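RNA-directed RNA polymerase (Infectious pancreatic necrosis virus, PDB 3ZED) catalyses RNA-templated synthesis of RNA from ribonucleoside triphosphates and occurs both free and, probably, covalently attached to the viral genome. Local coordinates at residues M384-N389 with D559-S564. Sequence-based numbering, arbitrary orientation.
Sequences MIYADN and DLLGWS
Leu561 presses its two methyl groups against the ring and the CB of Tyr386, an apolar contact between the turns of two beta hairpins in the catalytic region of the polymerase: one joins strands 382-386 and 389-394 of a four-stranded antiparallel sheet, the other strands 556-560 and 563-568 of a three-stranded one. The first turn carries Ala387-Asp388-Asn389, the ADN sequence that birnaviruses have in place of GDD in motif C, which precedes motif A in their permuted palm. Both turns are tight two-residue reversals, type II' from Tyr386 to Asn389 and type I' from Leu560 to Trp563, the latter with a G1 beta bulge, Asp559 and Leu560 together standing opposite Trp563 on the partner strand. Each is closed by its own pair of backbone hydrogen bonds, such as Asn389 N to Tyr386 O at 2.8 Å, but no hydrogen bond joins 384-389 to 559-564.

Between these two segments the contact is made by side-chain packing. With chi1 at -170° the ring of Tyr386 is swung beside its carbonyl carbon, and chi2 of -88° turns one face to Leu561, whose side chain crosses at about a right angle. Leu561 CD1 sits over that face, offset toward the rim, 4.0 Å from the centroid of the Tyr386 ring and 19° from the ring normal, a CH-pi contact. The second branch reaches the root of the tyrosine, with Leu561 CD2 3.6 Å from Tyr386 CB, and lies 3.8 Å from Asn389 OD1. Asn389 ND2 hydrogen-bonds Asp402, linking this turn to strand 397-403. Beside this, Met384 SD approaches Leu560 CD1 at 4.2 Å, and both side chains also touch Ile368 of helix 364-377.

Tyr391, two residues along the strand that Asn389 begins, hydrogen-bonds Leu561 N and Asp559 O through its hydroxyl. The direct contact, dispersion and CH-pi, is only weakly directional; these two bonds probably give the pairing its direction.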
ATOM      1  N   MET B 384      -2.364  -9.129 -15.689  1.00 39.36           N
ATOM      2  CA  MET B 384      -2.790  -9.029 -14.288  1.00 37.29           C
ATOM      3  C   MET B 384      -2.102  -7.843 -13.670  1.00 39.17           C
ATOM      4  O   MET B 384      -0.931  -7.586 -13.985  1.00 38.67           O
ATOM      5  CB  MET B 384      -2.504 -10.309 -13.490  1.00 38.18           C
ATOM      6  CG  MET B 384      -3.211 -11.526 -14.034  1.00 42.71           C
ATOM      7  SD  MET B 384      -2.953 -12.886 -12.917  1.00 46.56           S
ATOM      8  CE  MET B 384      -3.312 -14.262 -13.956  1.00 44.86           C
ATOM      9  N   ILE B 385      -2.825  -7.096 -12.818  1.00 35.51           N
ATOM     10  CA  ILE B 385      -2.289  -5.867 -12.204  1.00 34.62           C
ATOM     11  C   ILE B 385      -2.524  -5.837 -10.719  1.00 36.07           C
ATOM     12  O   ILE B 385      -3.627  -6.081 -10.256  1.00 38.11           O
ATOM     13  CB  ILE B 385      -2.871  -4.577 -12.876  1.00 37.78           C
ATOM     14  CG1 ILE B 385      -2.668  -4.585 -14.414  1.00 39.96           C
ATOM     15  CG2 ILE B 385      -2.295  -3.287 -12.263  1.00 34.71           C
ATOM     16  CD1 ILE B 385      -3.641  -3.660 -15.183  1.00 45.13           C
ATOM     17  N   TYR B 386      -1.490  -5.447  -9.983  1.00 31.53           N
ATOM     18  CA  TYR B 386      -1.539  -5.234  -8.549  1.00 31.72           C
ATOM     19  C   TYR B 386      -0.626  -4.071  -8.192  1.00 36.94           C
ATOM     20  O   TYR B 386       0.581  -4.286  -8.064  1.00 35.96           O
ATOM     21  CB  TYR B 386      -1.145  -6.500  -7.765  1.00 32.95           C
ATOM     22  CG  TYR B 386      -1.435  -6.358  -6.282  1.00 34.98           C
ATOM     23  CD1 TYR B 386      -0.494  -5.809  -5.414  1.00 37.85           C
ATOM     24  CD2 TYR B 386      -2.656  -6.752  -5.753  1.00 35.73           C
ATOM     25  CE1 TYR B 386      -0.771  -5.634  -4.057  1.00 40.20           C
ATOM     26  CE2 TYR B 386      -2.935  -6.608  -4.394  1.00 36.33           C
ATOM     27  CZ  TYR B 386      -1.993  -6.039  -3.551  1.00 45.95           C
ATOM     28  OH  TYR B 386      -2.250  -5.876  -2.218  1.00 49.44           O
ATOM     29  N   ALA B 387      -1.189  -2.845  -8.008  1.00 34.67           N
ATOM     30  CA  ALA B 387      -0.387  -1.653  -7.669  1.00 34.76           C
ATOM     31  C   ALA B 387       0.787  -1.512  -8.680  1.00 38.85           C
ATOM     32  O   ALA B 387       0.522  -1.504  -9.883  1.00 39.28           O
ATOM     33  CB  ALA B 387       0.116  -1.733  -6.215  1.00 35.33           C
ATOM     34  N   ASP B 388       2.060  -1.497  -8.222  1.00 34.47           N
ATOM     35  CA  ASP B 388       3.250  -1.385  -9.089  1.00 34.61           C
ATOM     36  C   ASP B 388       3.683  -2.732  -9.727  1.00 38.59           C
ATOM     37  O   ASP B 388       4.725  -2.767 -10.370  1.00 37.12           O
ATOM     38  CB  ASP B 388       4.440  -0.766  -8.319  1.00 36.35           C
ATOM     39  CG  ASP B 388       4.792  -1.473  -7.013  1.00 46.43           C
ATOM     40  OD1 ASP B 388       3.863  -2.016  -6.350  1.00 43.35           O
ATOM     41  OD2 ASP B 388       5.976  -1.420  -6.613  1.00 50.00           O
ATOM     42  N   ASN B 389       2.869  -3.811  -9.613  1.00 36.78           N
ATOM     43  CA  ASN B 389       3.198  -5.103 -10.222  1.00 36.15           C
ATOM     44  C   ASN B 389       2.321  -5.402 -11.438  1.00 40.62           C
ATOM     45  O   ASN B 389       1.086  -5.391 -11.346  1.00 40.30           O
ATOM     46  CB  ASN B 389       3.046  -6.268  -9.212  1.00 36.42           C
ATOM     47  CG  ASN B 389       3.766  -6.100  -7.890  1.00 51.69           C
ATOM     48  OD1 ASN B 389       3.148  -6.004  -6.841  1.00 49.19           O
ATOM     49  ND2 ASN B 389       5.084  -6.047  -7.900  1.00 37.37           N
ATOM     50  N   ASP B 559       6.119 -15.929  -9.174  1.00 36.43           N
ATOM     51  CA  ASP B 559       6.411 -14.838  -8.252  1.00 36.41           C
ATOM     52  C   ASP B 559       5.180 -13.911  -8.223  1.00 38.68           C
ATOM     53  O   ASP B 559       5.296 -12.690  -8.267  1.00 38.42           O
ATOM     54  CB  ASP B 559       7.728 -14.101  -8.577  1.00 39.61           C
ATOM     55  CG  ASP B 559       8.174 -13.111  -7.504  1.00 52.84           C
ATOM     56  OD1 ASP B 559       7.824 -13.316  -6.318  1.00 53.68           O
ATOM     57  OD2 ASP B 559       8.811 -12.098  -7.859  1.00 58.65           O
ATOM     58  N   LEU B 560       3.981 -14.528  -8.212  1.00 34.17           N
ATOM     59  CA  LEU B 560       2.714 -13.820  -8.187  1.00 33.66           C
ATOM     60  C   LEU B 560       2.536 -13.264  -6.798  1.00 37.23           C
ATOM     61  O   LEU B 560       2.197 -14.003  -5.880  1.00 36.63           O
ATOM     62  CB  LEU B 560       1.568 -14.772  -8.580  1.00 34.28           C
ATOM     63  CG  LEU B 560       0.164 -14.135  -8.684  1.00 38.83           C
ATOM     64  CD1 LEU B 560       0.020 -13.322  -9.973  1.00 39.55           C
ATOM     65  CD2 LEU B 560      -0.891 -15.193  -8.635  1.00 40.88           C
ATOM     66  N   LEU B 561       2.860 -11.967  -6.626  1.00 34.13           N
ATOM     67  CA  LEU B 561       2.813 -11.288  -5.323  1.00 34.11           C
ATOM     68  C   LEU B 561       3.661 -12.073  -4.284  1.00 37.16           C
ATOM     69  O   LEU B 561       3.298 -12.153  -3.115  1.00 35.33           O
ATOM     70  CB  LEU B 561       1.359 -11.045  -4.824  1.00 34.08           C
ATOM     71  CG  LEU B 561       0.379 -10.405  -5.835  1.00 40.10           C
ATOM     72  CD1 LEU B 561      -0.974 -10.170  -5.215  1.00 39.68           C
ATOM     73  CD2 LEU B 561       0.925  -9.101  -6.387  1.00 44.52           C
ATOM     74  N   GLY B 562       4.790 -12.629  -4.750  1.00 36.32           N
ATOM     75  CA  GLY B 562       5.726 -13.393  -3.928  1.00 35.49           C
ATOM     76  C   GLY B 562       5.474 -14.882  -3.820  1.00 37.88           C
ATOM     77  O   GLY B 562       6.156 -15.556  -3.052  1.00 37.79           O
ATOM     78  N   TRP B 563       4.524 -15.417  -4.580  1.00 34.89           N
ATOM     79  CA  TRP B 563       4.194 -16.845  -4.507  1.00 34.20           C
ATOM     80  C   TRP B 563       4.477 -17.613  -5.802  1.00 36.67           C
ATOM     81  O   TRP B 563       4.239 -17.115  -6.901  1.00 35.55           O
ATOM     82  CB  TRP B 563       2.696 -17.041  -4.157  1.00 32.74           C
ATOM     83  CG  TRP B 563       2.269 -16.335  -2.913  1.00 32.70           C
ATOM     84  CD1 TRP B 563       1.667 -15.108  -2.829  1.00 35.38           C
ATOM     85  CD2 TRP B 563       2.493 -16.768  -1.563  1.00 32.09           C
ATOM     86  NE1 TRP B 563       1.470 -14.762  -1.509  1.00 33.85           N
ATOM     87  CE2 TRP B 563       1.987 -15.755  -0.707  1.00 35.80           C
ATOM     88  CE3 TRP B 563       3.054 -17.929  -0.988  1.00 32.46           C
ATOM     89  CZ2 TRP B 563       2.016 -15.874   0.691  1.00 34.15           C
ATOM     90  CZ3 TRP B 563       3.071 -18.047   0.394  1.00 34.05           C
ATOM     91  CH2 TRP B 563       2.571 -17.022   1.219  1.00 34.76           C
ATOM     92  N   SER B 564       4.955 -18.848  -5.638  1.00 32.22           N
ATOM     93  CA  SER B 564       5.150 -19.853  -6.692  1.00 31.62           C
ATOM     94  C   SER B 564       4.040 -20.883  -6.558  1.00 32.85           C
ATOM     95  O   SER B 564       3.382 -20.948  -5.503  1.00 30.95           O
ATOM     96  CB  SER B 564       6.512 -20.537  -6.572  1.00 35.48           C
ATOM     97  OG  SER B 564       7.578 -19.630  -6.748  1.00 46.56           O
TER